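Local coordinates for galactose mutarotase related enzyme (PDB 3DCD), which is of unproven function but probably binds carbohydrate and may act as an isomerase on sugars, at residues D233-I239 with I252-I258; R169-L174 with D203-L209; H226-R232 with G286-H292. One frame throughout, in Å; residues are numbered along the deposited sequence.

Interaction 1 (D233-I239 with I252-I258); sequences DAPFVGI and IEPWWGI
Phe236 and Trp255 pair in the beta hairpin made by strands 236-240 and 249-256, part of the galactose mutarotase-like beta-sandwich. The tight part lies at Gly238. It trades two backbone bonds with Glu253, and the one from Glu253 N to Gly238 O is 2.7 Å long. Gly238 CA sits over the six-membered ring of Trp255, 4.2 Å from its centroid. A side chain at Gly238 would run into that ring. Ile258 CD1 lies over the centre of the Phe236 ring, 3.7 Å from its centroid, while Pro235 CB comes to the opposite face near the rim. Val237 CG2 and Ile252 CG2 meet on the other side of the hairpin at 3.9 Å. Ile206 and Val53 also pack on Trp255.

Toward the loop 233-235 the pairing slackens. The bond from Phe236 N to Trp255 O is weak, at 3.5 Å. The Trp256 indole packs on the loop instead: Ala234 CB rests over its six-membered ring. Solvent reaches the contact at Asp233. With CG set between the backbone N and the carbonyl carbon (chi1 61°), its carboxylate meets the indole edge, and Trp256 NE1 donates to Asp233 OD1 at 2.9 Å from above the carboxylate plane.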
loop_
_atom_site.group_PDB
_atom_site.type_symbol
_atom_site.label_atom_id
_atom_site.label_comp_id
_atom_site.label_asym_id
_atom_site.label_seq_id
_atom_site.Cartn_x
_atom_site.Cartn_y
_atom_site.Cartn_z
ATOM N N ASP A 233 3.063 -5.438 -11.467
ATOM C CA ASP A 233 4.476 -5.191 -11.733
ATOM C C ASP A 233 5.213 -4.435 -10.625
ATOM O O ASP A 233 6.288 -3.863 -10.871
ATOM C CB ASP A 233 4.654 -4.476 -13.077
ATOM C CG ASP A 233 3.974 -3.098 -13.131
ATOM O OD1 ASP A 233 3.272 -2.664 -12.172
ATOM O OD2 ASP A 233 4.152 -2.434 -14.170
ATOM N N ALA A 234 4.654 -4.399 -9.411
ATOM C CA ALA A 234 5.366 -3.708 -8.314
ATOM C C ALA A 234 6.757 -4.319 -8.156
ATOM O O ALA A 234 6.881 -5.546 -8.115
ATOM C CB ALA A 234 4.587 -3.823 -6.994
ATOM N N PRO A 235 7.808 -3.482 -8.095
ATOM C CA PRO A 235 9.144 -4.029 -7.855
ATOM C C PRO A 235 9.403 -4.416 -6.396
ATOM O O PRO A 235 10.408 -5.072 -6.115
ATOM C CB PRO A 235 10.063 -2.890 -8.280
ATOM C CG PRO A 235 9.265 -1.652 -8.027
ATOM C CD PRO A 235 7.838 -2.019 -8.292
ATOM N N PHE A 236 8.515 -4.011 -5.483
ATOM C CA PHE A 236 8.683 -4.301 -4.053
ATOM C C PHE A 236 7.318 -4.553 -3.422
ATOM O O PHE A 236 6.297 -4.019 -3.875
ATOM C CB PHE A 236 9.310 -3.138 -3.243
ATOM C CG PHE A 236 10.560 -2.525 -3.845
ATOM C CD1 PHE A 236 11.799 -3.158 -3.720
ATOM C CD2 PHE A 236 10.495 -1.300 -4.488
ATOM C CE1 PHE A 236 12.952 -2.587 -4.269
ATOM C CE2 PHE A 236 11.626 -0.723 -5.038
ATOM C CZ PHE A 236 12.871 -1.372 -4.930
ATOM N N VAL A 237 7.323 -5.312 -2.334
ATOM C CA VAL A 237 6.156 -5.350 -1.446
ATOM C C VAL A 237 6.635 -5.245 0.001
ATOM O O VAL A 237 7.635 -5.876 0.387
ATOM C CB VAL A 237 5.276 -6.625 -1.687
ATOM C CG1 VAL A 237 6.042 -7.915 -1.357
ATOM C CG2 VAL A 237 3.961 -6.574 -0.853
ATOM N N GLY A 238 5.952 -4.434 0.799
ATOM C CA GLY A 238 6.250 -4.404 2.231
ATOM C C GLY A 238 5.161 -5.109 3.016
ATOM O O GLY A 238 3.974 -4.970 2.705
ATOM N N ILE A 239 5.569 -5.875 4.024
ATOM C CA ILE A 239 4.640 -6.506 4.968
ATOM C C ILE A 239 4.925 -5.884 6.333
ATOM O O ILE A 239 6.081 -5.879 6.776
ATOM C CB ILE A 239 4.831 -8.067 5.084
ATOM C CG1 ILE A 239 5.096 -8.755 3.723
ATOM C CG2 ILE A 239 3.634 -8.708 5.841
ATOM C CD1 ILE A 239 3.978 -8.643 2.687
ATOM N N ILE A 252 -0.219 -5.352 3.706
ATOM C CA ILE A 252 0.515 -5.885 2.538
ATOM C C ILE A 252 0.561 -4.718 1.574
ATOM O O ILE A 252 -0.479 -4.263 1.092
ATOM C CB ILE A 252 -0.206 -7.108 1.926
ATOM C CG1 ILE A 252 -0.308 -8.227 2.977
ATOM C CG2 ILE A 252 0.522 -7.588 0.642
ATOM C CD1 ILE A 252 -1.155 -9.429 2.558
ATOM N N GLU A 253 1.763 -4.193 1.344
ATOM C CA GLU A 253 1.941 -2.895 0.694
ATOM C C GLU A 253 2.701 -2.997 -0.653
ATOM O O GLU A 253 3.933 -3.023 -0.658
ATOM C CB GLU A 253 2.718 -1.950 1.619
ATOM C CG GLU A 253 2.304 -1.965 3.108
ATOM C CD GLU A 253 3.271 -1.167 3.989
ATOM O OE1 GLU A 253 3.901 -0.192 3.500
ATOM O OE2 GLU A 253 3.375 -1.492 5.189
ATOM N N PRO A 254 1.978 -3.017 -1.786
ATOM C CA PRO A 254 2.684 -3.023 -3.086
ATOM C C PRO A 254 3.258 -1.636 -3.357
ATOM O O PRO A 254 2.555 -0.637 -3.221
ATOM C CB PRO A 254 1.565 -3.376 -4.097
ATOM C CG PRO A 254 0.392 -3.878 -3.240
ATOM C CD PRO A 254 0.523 -3.053 -1.970
ATOM N N TRP A 255 4.536 -1.582 -3.719
ATOM C CA TRP A 255 5.279 -0.341 -3.812
ATOM C C TRP A 255 5.944 -0.200 -5.172
ATOM O O TRP A 255 6.626 -1.127 -5.631
ATOM C CB TRP A 255 6.423 -0.316 -2.786
ATOM C CG TRP A 255 6.068 -0.213 -1.320
ATOM C CD1 TRP A 255 4.879 0.186 -0.751
ATOM C CD2 TRP A 255 6.970 -0.467 -0.242
ATOM N NE1 TRP A 255 4.994 0.171 0.649
ATOM C CE2 TRP A 255 6.267 -0.234 0.971
ATOM C CE3 TRP A 255 8.321 -0.873 -0.187
ATOM C CZ2 TRP A 255 6.866 -0.406 2.226
ATOM C CZ3 TRP A 255 8.916 -1.042 1.069
ATOM C CH2 TRP A 255 8.187 -0.800 2.257
ATOM N N TRP A 256 5.778 0.981 -5.765
ATOM C CA TRP A 256 6.510 1.436 -6.938
ATOM C C TRP A 256 7.383 2.629 -6.473
ATOM O O TRP A 256 7.246 3.754 -6.945
ATOM C CB TRP A 256 5.523 1.869 -8.027
ATOM C CG TRP A 256 4.766 0.709 -8.613
ATOM C CD1 TRP A 256 5.082 0.014 -9.749
ATOM C CD2 TRP A 256 3.585 0.084 -8.070
ATOM N NE1 TRP A 256 4.172 -1.007 -9.955
ATOM C CE2 TRP A 256 3.245 -0.987 -8.934
ATOM C CE3 TRP A 256 2.787 0.323 -6.930
ATOM C CZ2 TRP A 256 2.125 -1.822 -8.702
ATOM C CZ3 TRP A 256 1.684 -0.502 -6.698
ATOM C CH2 TRP A 256 1.364 -1.566 -7.574
ATOM N N GLY A 257 8.241 2.358 -5.490
ATOM C CA GLY A 257 9.015 3.400 -4.821
ATOM C C GLY A 257 9.503 2.788 -3.531
ATOM O O GLY A 257 9.009 1.745 -3.135
ATOM N N ILE A 258 10.471 3.424 -2.869
ATOM C CA ILE A 258 10.992 2.857 -1.631
ATOM C C ILE A 258 11.666 3.916 -0.764
ATOM O O ILE A 258 12.046 4.990 -1.250
ATOM C CB ILE A 258 11.933 1.649 -1.944
ATOM C CG1 ILE A 258 12.194 0.772 -0.707
ATOM C CG2 ILE A 258 13.210 2.079 -2.659
ATOM C CD1 ILE A 258 12.775 -0.623 -1.082
#

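Interaction 2 (R169-L174 with D203-L209); sequences RVRIPL and DALIYEL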
loop_
_atom_site.group_PDB
_atom_site.type_symbol
_atom_site.label_atom_id
_atom_site.label_comp_id
_atom_site.label_asym_id
_atom_site.label_seq_id
_atom_site.Cartn_x
_atom_site.Cartn_y
_atom_site.Cartn_z
ATOM N N ARG A 169 13.264 -14.836 -2.186
ATOM C CA ARG A 169 13.381 -13.469 -2.652
ATOM C C ARG A 169 14.288 -12.664 -1.733
ATOM O O ARG A 169 14.431 -12.981 -0.545
ATOM C CB ARG A 169 11.996 -12.795 -2.698
ATOM C CG ARG A 169 11.064 -13.276 -3.816
ATOM C CD ARG A 169 9.640 -12.758 -3.543
ATOM N NE ARG A 169 8.658 -13.126 -4.575
ATOM C CZ ARG A 169 7.935 -14.243 -4.586
ATOM N NH1 ARG A 169 8.092 -15.178 -3.649
ATOM N NH2 ARG A 169 7.048 -14.438 -5.558
ATOM N N VAL A 170 14.873 -11.595 -2.265
ATOM C CA VAL A 170 15.782 -10.770 -1.469
ATOM C C VAL A 170 14.955 -9.900 -0.530
ATOM O O VAL A 170 14.023 -9.222 -0.979
ATOM C CB VAL A 170 16.664 -9.877 -2.360
ATOM C CG1 VAL A 170 17.569 -8.987 -1.510
ATOM C CG2 VAL A 170 17.511 -10.741 -3.308
ATOM N N ARG A 171 15.263 -9.958 0.765
ATOM C CA ARG A 171 14.668 -9.030 1.738
ATOM C C ARG A 171 15.605 -7.850 1.931
ATOM O O ARG A 171 16.825 -8.037 2.059
ATOM C CB ARG A 171 14.475 -9.706 3.103
ATOM C CG ARG A 171 13.814 -8.791 4.154
ATOM C CD ARG A 171 13.964 -9.358 5.553
ATOM N NE ARG A 171 13.771 -8.320 6.577
ATOM C CZ ARG A 171 13.702 -8.581 7.876
ATOM N NH1 ARG A 171 13.818 -9.834 8.304
ATOM N NH2 ARG A 171 13.511 -7.603 8.742
ATOM N N ILE A 172 15.041 -6.645 1.982
ATOM C CA ILE A 172 15.812 -5.453 2.310
ATOM C C ILE A 172 15.468 -5.029 3.726
ATOM O O ILE A 172 14.365 -4.515 3.954
ATOM C CB ILE A 172 15.514 -4.278 1.355
ATOM C CG1 ILE A 172 15.575 -4.737 -0.118
ATOM C CG2 ILE A 172 16.488 -3.079 1.647
ATOM C CD1 ILE A 172 15.081 -3.690 -1.131
ATOM N N PRO A 173 16.397 -5.222 4.680
ATOM C CA PRO A 173 16.008 -4.884 6.045
ATOM C C PRO A 173 15.984 -3.377 6.270
ATOM O O PRO A 173 16.720 -2.632 5.604
ATOM C CB PRO A 173 17.096 -5.545 6.919
ATOM C CG PRO A 173 18.063 -6.167 6.008
ATOM C CD PRO A 173 17.782 -5.711 4.602
ATOM N N LEU A 174 15.138 -2.935 7.200
ATOM C CA LEU A 174 15.098 -1.523 7.582
ATOM C C LEU A 174 15.885 -1.304 8.861
ATOM O O LEU A 174 15.814 -2.119 9.774
ATOM C CB LEU A 174 13.655 -1.052 7.798
ATOM C CG LEU A 174 12.781 -0.726 6.592
ATOM C CD1 LEU A 174 11.315 -0.757 6.984
ATOM C CD2 LEU A 174 13.144 0.627 6.006
ATOM N N ASP A 203 10.673 -3.538 12.212
ATOM C CA ASP A 203 9.902 -2.798 11.198
ATOM C C ASP A 203 9.507 -3.710 10.006
ATOM O O ASP A 203 9.583 -4.935 10.105
ATOM C CB ASP A 203 10.687 -1.549 10.766
ATOM C CG ASP A 203 9.805 -0.407 10.345
ATOM O OD1 ASP A 203 8.667 -0.622 9.855
ATOM O OD2 ASP A 203 10.276 0.737 10.487
ATOM N N ALA A 204 9.057 -3.104 8.912
ATOM C CA ALA A 204 8.468 -3.792 7.756
ATOM C C ALA A 204 9.403 -4.823 7.141
ATOM O O ALA A 204 10.617 -4.615 7.101
ATOM C CB ALA A 204 8.063 -2.768 6.684
ATOM N N LEU A 205 8.832 -5.933 6.684
ATOM C CA LEU A 205 9.564 -6.917 5.894
ATOM C C LEU A 205 9.439 -6.455 4.438
ATOM O O LEU A 205 8.333 -6.323 3.930
ATOM C CB LEU A 205 8.947 -8.309 6.093
ATOM C CG LEU A 205 8.783 -8.764 7.547
ATOM C CD1 LEU A 205 8.017 -10.110 7.639
ATOM C CD2 LEU A 205 10.146 -8.864 8.224
ATOM N N ILE A 206 10.570 -6.190 3.778
ATOM C CA ILE A 206 10.545 -5.641 2.428
ATOM C C ILE A 206 11.150 -6.637 1.476
ATOM O O ILE A 206 12.313 -7.009 1.655
ATOM C CB ILE A 206 11.330 -4.285 2.323
ATOM C CG1 ILE A 206 10.742 -3.246 3.288
ATOM C CG2 ILE A 206 11.326 -3.771 0.868
ATOM C CD1 ILE A 206 11.563 -1.946 3.412
ATOM N N TYR A 207 10.363 -7.054 0.475
ATOM C CA TYR A 207 10.817 -8.053 -0.495
ATOM C C TYR A 207 10.923 -7.477 -1.897
ATOM O O TYR A 207 10.040 -6.755 -2.359
ATOM C CB TYR A 207 9.923 -9.305 -0.471
ATOM C CG TYR A 207 9.848 -9.947 0.903
ATOM C CD1 TYR A 207 10.920 -10.677 1.413
ATOM C CD2 TYR A 207 8.712 -9.782 1.710
ATOM C CE1 TYR A 207 10.854 -11.248 2.680
ATOM C CE2 TYR A 207 8.639 -10.343 2.978
ATOM C CZ TYR A 207 9.702 -11.092 3.444
ATOM O OH TYR A 207 9.624 -11.646 4.698
ATOM N N GLU A 208 12.050 -7.774 -2.543
ATOM C CA GLU A 208 12.278 -7.418 -3.926
ATOM C C GLU A 208 11.466 -8.380 -4.777
ATOM O O GLU A 208 11.613 -9.595 -4.645
ATOM C CB GLU A 208 13.774 -7.534 -4.247
ATOM C CG GLU A 208 14.616 -6.423 -3.570
ATOM C CD GLU A 208 16.091 -6.463 -3.941
ATOM O OE1 GLU A 208 16.524 -7.413 -4.647
ATOM O OE2 GLU A 208 16.818 -5.539 -3.516
ATOM N N LEU A 209 10.607 -7.822 -5.632
ATOM C CA LEU A 209 9.756 -8.603 -6.524
ATOM C C LEU A 209 10.264 -8.551 -7.960
ATOM O O LEU A 209 10.917 -7.582 -8.358
ATOM C CB LEU A 209 8.320 -8.082 -6.475
ATOM C CG LEU A 209 7.639 -8.169 -5.106
ATOM C CD1 LEU A 209 6.228 -7.618 -5.158
ATOM C CD2 LEU A 209 7.602 -9.615 -4.635
HETATM O O HOH W 1 14.059 -11.027 -5.044
HETATM O O HOH W 2 12.741 -5.898 5.592
HETATM O O HOH W 3 12.998 -4.448 8.612
#
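A water between Arg171 and Ile206 is gripped by four groups. Arg171 NE gives it a hydrogen bond of 2.8 Å, and Ile206 N gives it another. Ile172 O and Ala204 O also lie within bonding distance of this water. A second water takes bonds from Leu174 N and Arg171 NH2 and lies 2.8 Å from Ala204 O. The two waters fill in where the strands part and direct pairing stops.

Direct pairing is short. Arg171 and Tyr207 form a single antiparallel bridge. Glu208 N reaches Val170 O at 2.9 Å in an almost straight bond (175°), and Ile172 N reaches Ile206 O at 2.8 Å. Beyond the Val170-Glu208 bond a third water joins Val170 N to Glu208 O.

The Arg171 side chain runs extended, with CG opposite the backbone N (chi1 -178°). This lays its guanidinium over Leu205, whose CD2 sits 3.5 Å above the centre of the plane. The water on NH2 lies at the edge of the same group. Glu208 points the same way as Val170 beside it, with OE1 3.4 Å from Val170 CB. Its OE2 comes near Ile172 CD1 and forms a salt bridge with Arg184. Leu174 crosses Ile206 at about a right angle, with Leu174 CG 3.6 Å from Ile206 CD1. Leu179 covers Ile206, Ile172 and Leu174.

Strand 205-208 is bonded through its backbone to strand 236-240 at Leu205 and Tyr207. Strand 169-175 belongs to a small sheet with strands 178-179 and 185-187. The contact therefore fastens that small sheet to strand 205-208, at the margin of the six-stranded sheet that also holds strand 236-240, with strand 159-164 packing on Leu205 and Tyr207.

Interaction 3 (H226-R232 with G286-H292); sequences HVNVWTR and GFSMTYH
His226 opens the pairing with His292, and the two backbones bond in both directions. His226 O accepts from His292 N at 2.8 Å and also from a water, which Thr290 OG1 holds in turn. Val227 turns to the other face, where its CG2 meets Tyr291 CD1 and Phe33 packs nearby. Asn228 exchanges two backbone bonds with Thr290. Thr290 OG1 stands between its own backbone N and carbonyl carbon (chi1 67°), which brings it 3.3 Å from Asn228 CB. Val229 lies alongside Met289, a selenomethionine here, and alongside Phe287; its CG1 is 4.0 Å from Phe287 CD2. Ile252 and Pro254 also cover this valine.

Trp230 N bonds Ser288 O at 2.8 Å. The same oxygen lies at the edge of the indole. Trp230 O takes the return bond from Ser288 N. Thr231 points away from the partner strand, and its side chain packs on Pro254 and Leu209.

Arg232 ends the segment with an extended side chain that crosses the partner strand. The guanidinium lies flat over the Gly286-Phe287 peptide, with Phe287 N 3.5 Å above its centre. NH2 then donates to Ser288 OG at 3.0 Å, nearly straight (170°) and in the guanidinium plane. Glu123 makes only a long, weak ion pair with it. A leucine in its place would probably leave Ser288 OG without this donor and Glu123 without its distant positive mate. The regular antiparallel pairing of strands 226-232 and 282-292 lies in the middle of the nine-stranded antiparallel sheet, a feature of the galactose mutarotase-like beta-sandwich.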
loop_
_atom_site.group_PDB
_atom_site.type_symbol
_atom_site.label_atom_id
_atom_site.label_comp_id
_atom_site.label_asym_id
_atom_site.label_seq_id
_atom_site.Cartn_x
_atom_site.Cartn_y
_atom_site.Cartn_z
ATOM N N HIS A 226 -9.238 -15.655 3.675
ATOM C CA HIS A 226 -8.230 -15.580 2.628
ATOM C C HIS A 226 -8.322 -14.205 1.991
ATOM O O HIS A 226 -9.349 -13.849 1.413
ATOM C CB HIS A 226 -8.480 -16.701 1.604
ATOM C CG HIS A 226 -7.473 -16.775 0.500
ATOM N ND1 HIS A 226 -6.262 -16.113 0.535
ATOM C CD2 HIS A 226 -7.481 -17.475 -0.657
ATOM C CE1 HIS A 226 -5.585 -16.371 -0.568
ATOM N NE2 HIS A 226 -6.302 -17.194 -1.309
ATOM N N VAL A 227 -7.250 -13.424 2.134
ATOM C CA VAL A 227 -7.100 -12.177 1.422
ATOM C C VAL A 227 -5.919 -12.361 0.468
ATOM O O VAL A 227 -4.816 -12.735 0.883
ATOM C CB VAL A 227 -6.862 -10.989 2.374
ATOM C CG1 VAL A 227 -6.429 -9.769 1.593
ATOM C CG2 VAL A 227 -8.142 -10.694 3.183
ATOM N N ASN A 228 -6.168 -12.123 -0.812
ATOM C CA ASN A 228 -5.123 -12.256 -1.823
ATOM C C ASN A 228 -4.781 -10.922 -2.460
ATOM O O ASN A 228 -5.687 -10.182 -2.859
ATOM C CB ASN A 228 -5.565 -13.259 -2.866
ATOM C CG ASN A 228 -4.409 -13.939 -3.509
ATOM O OD1 ASN A 228 -3.672 -13.339 -4.303
ATOM N ND2 ASN A 228 -4.213 -15.200 -3.154
ATOM N N VAL A 229 -3.486 -10.577 -2.505
ATOM C CA VAL A 229 -3.063 -9.318 -3.102
ATOM C C VAL A 229 -2.178 -9.619 -4.312
ATOM O O VAL A 229 -1.093 -10.188 -4.169
ATOM C CB VAL A 229 -2.289 -8.416 -2.096
ATOM C CG1 VAL A 229 -1.882 -7.115 -2.750
ATOM C CG2 VAL A 229 -3.168 -8.105 -0.864
ATOM N N TRP A 230 -2.662 -9.240 -5.490
ATOM C CA TRP A 230 -1.904 -9.408 -6.730
ATOM C C TRP A 230 -1.174 -8.077 -6.963
ATOM O O TRP A 230 -1.810 -7.020 -7.125
ATOM C CB TRP A 230 -2.859 -9.710 -7.882
ATOM C CG TRP A 230 -3.771 -10.888 -7.606
ATOM C CD1 TRP A 230 -4.785 -10.955 -6.668
ATOM C CD2 TRP A 230 -3.765 -12.152 -8.271
ATOM N NE1 TRP A 230 -5.385 -12.189 -6.703
ATOM C CE2 TRP A 230 -4.791 -12.942 -7.682
ATOM C CE3 TRP A 230 -3.002 -12.698 -9.308
ATOM C CZ2 TRP A 230 -5.065 -14.251 -8.099
ATOM C CZ3 TRP A 230 -3.272 -14.009 -9.724
ATOM C CH2 TRP A 230 -4.300 -14.768 -9.123
ATOM N N THR A 231 0.159 -8.121 -6.973
ATOM C CA THR A 231 0.963 -6.886 -6.959
ATOM C C THR A 231 1.365 -6.437 -8.355
ATOM O O THR A 231 2.118 -5.467 -8.509
ATOM C CB THR A 231 2.228 -7.059 -6.106
ATOM O OG1 THR A 231 2.964 -8.187 -6.597
ATOM C CG2 THR A 231 1.863 -7.302 -4.609
ATOM N N ARG A 232 0.867 -7.151 -9.370
ATOM C CA ARG A 232 1.155 -6.826 -10.768
ATOM C C ARG A 232 2.668 -6.591 -10.937
ATOM O O ARG A 232 3.471 -7.452 -10.557
ATOM C CB ARG A 232 0.305 -5.629 -11.207
ATOM C CG ARG A 232 -1.212 -5.875 -11.027
ATOM C CD ARG A 232 -2.049 -4.763 -11.673
ATOM N NE ARG A 232 -3.409 -4.716 -11.131
ATOM C CZ ARG A 232 -4.180 -3.634 -11.168
ATOM N NH1 ARG A 232 -3.740 -2.515 -11.724
ATOM N NH2 ARG A 232 -5.396 -3.665 -10.659
ATOM N N GLY A 286 -0.803 -0.377 -10.252
ATOM C CA GLY A 286 -1.899 -0.727 -9.370
ATOM C C GLY A 286 -1.820 -2.163 -8.959
ATOM O O GLY A 286 -0.901 -2.910 -9.378
ATOM N N PHE A 287 -2.783 -2.556 -8.121
ATOM C CA PHE A 287 -2.823 -3.910 -7.599
ATOM C C PHE A 287 -4.266 -4.319 -7.339
ATOM O O PHE A 287 -5.162 -3.478 -7.392
ATOM C CB PHE A 287 -1.959 -4.026 -6.340
ATOM C CG PHE A 287 -2.380 -3.103 -5.218
ATOM C CD1 PHE A 287 -1.961 -1.761 -5.206
ATOM C CD2 PHE A 287 -3.181 -3.576 -4.176
ATOM C CE1 PHE A 287 -2.326 -0.912 -4.170
ATOM C CE2 PHE A 287 -3.548 -2.728 -3.121
ATOM C CZ PHE A 287 -3.131 -1.405 -3.123
ATOM N N SER A 288 -4.483 -5.603 -7.073
ATOM C CA SER A 288 -5.826 -6.131 -6.920
ATOM C C SER A 288 -5.933 -6.971 -5.657
ATOM O O SER A 288 -4.977 -7.644 -5.277
ATOM C CB SER A 288 -6.211 -6.976 -8.124
ATOM O OG SER A 288 -6.097 -6.188 -9.292
HETATM N N MSE A 289 -7.104 -6.936 -5.029
HETATM C CA MSE A 289 -7.302 -7.641 -3.769
HETATM C C MSE A 289 -8.556 -8.477 -3.902
HETATM O O MSE A 289 -9.570 -7.977 -4.380
HETATM C CB MSE A 289 -7.485 -6.641 -2.622
HETATM C CG MSE A 289 -6.240 -5.826 -2.241
HETATM SE SE MSE A 289 -6.686 -4.178 -1.288
HETATM C CE MSE A 289 -7.394 -3.175 -2.843
ATOM N N THR A 290 -8.491 -9.742 -3.484
ATOM C CA THR A 290 -9.704 -10.558 -3.351
ATOM C C THR A 290 -9.911 -10.932 -1.874
ATOM O O THR A 290 -8.943 -11.108 -1.128
ATOM C CB THR A 290 -9.670 -11.832 -4.214
ATOM O OG1 THR A 290 -8.659 -12.725 -3.717
ATOM C CG2 THR A 290 -9.349 -11.476 -5.665
ATOM N N TYR A 291 -11.166 -11.036 -1.469
ATOM C CA TYR A 291 -11.507 -11.295 -0.079
ATOM C C TYR A 291 -12.402 -12.514 0.077
ATOM O O TYR A 291 -13.372 -12.672 -0.668
ATOM C CB TYR A 291 -12.240 -10.091 0.505
ATOM C CG TYR A 291 -11.583 -8.762 0.191
ATOM C CD1 TYR A 291 -10.637 -8.211 1.052
ATOM C CD2 TYR A 291 -11.903 -8.070 -0.969
ATOM C CE1 TYR A 291 -10.013 -6.976 0.762
ATOM C CE2 TYR A 291 -11.294 -6.842 -1.268
ATOM C CZ TYR A 291 -10.357 -6.308 -0.397
ATOM O OH TYR A 291 -9.779 -5.098 -0.696
ATOM N N HIS A 292 -12.084 -13.346 1.061
ATOM C CA HIS A 292 -12.939 -14.471 1.432
ATOM C C HIS A 292 -13.083 -14.525 2.948
ATOM O O HIS A 292 -12.081 -14.444 3.683
ATOM C CB HIS A 292 -12.418 -15.802 0.896
ATOM C CG HIS A 292 -13.458 -16.883 0.899
ATOM N ND1 HIS A 292 -13.930 -17.461 2.063
ATOM C CD2 HIS A 292 -14.143 -17.458 -0.115
ATOM C CE1 HIS A 292 -14.856 -18.356 1.757
ATOM N NE2 HIS A 292 -14.992 -18.380 0.440
HETATM O O HOH W 4 -9.460 -14.323 -1.575
#

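Interactions 1 and 3 are mostly buried; interaction 2 is partly buried and lies farthest from the chain centre. Interactions 1 and 2 reach the same sheet, in which strand 205-208 borders strand 236-240, and Trp255 packs on Ile206. Interactions 1 and 3 belong to two sheets that face each other, with Pro254 against Phe287 and Trp256 against Gly286 O. Strand 226-232 leads through a short loop into strand 236-240. Interactions 2 and 3 barely meet, at Leu209 and Thr231. The chemistry follows the place: rings and methyl groups in interaction 1, waters and charged chains in interaction 2, regular backbone bonding in interaction 3.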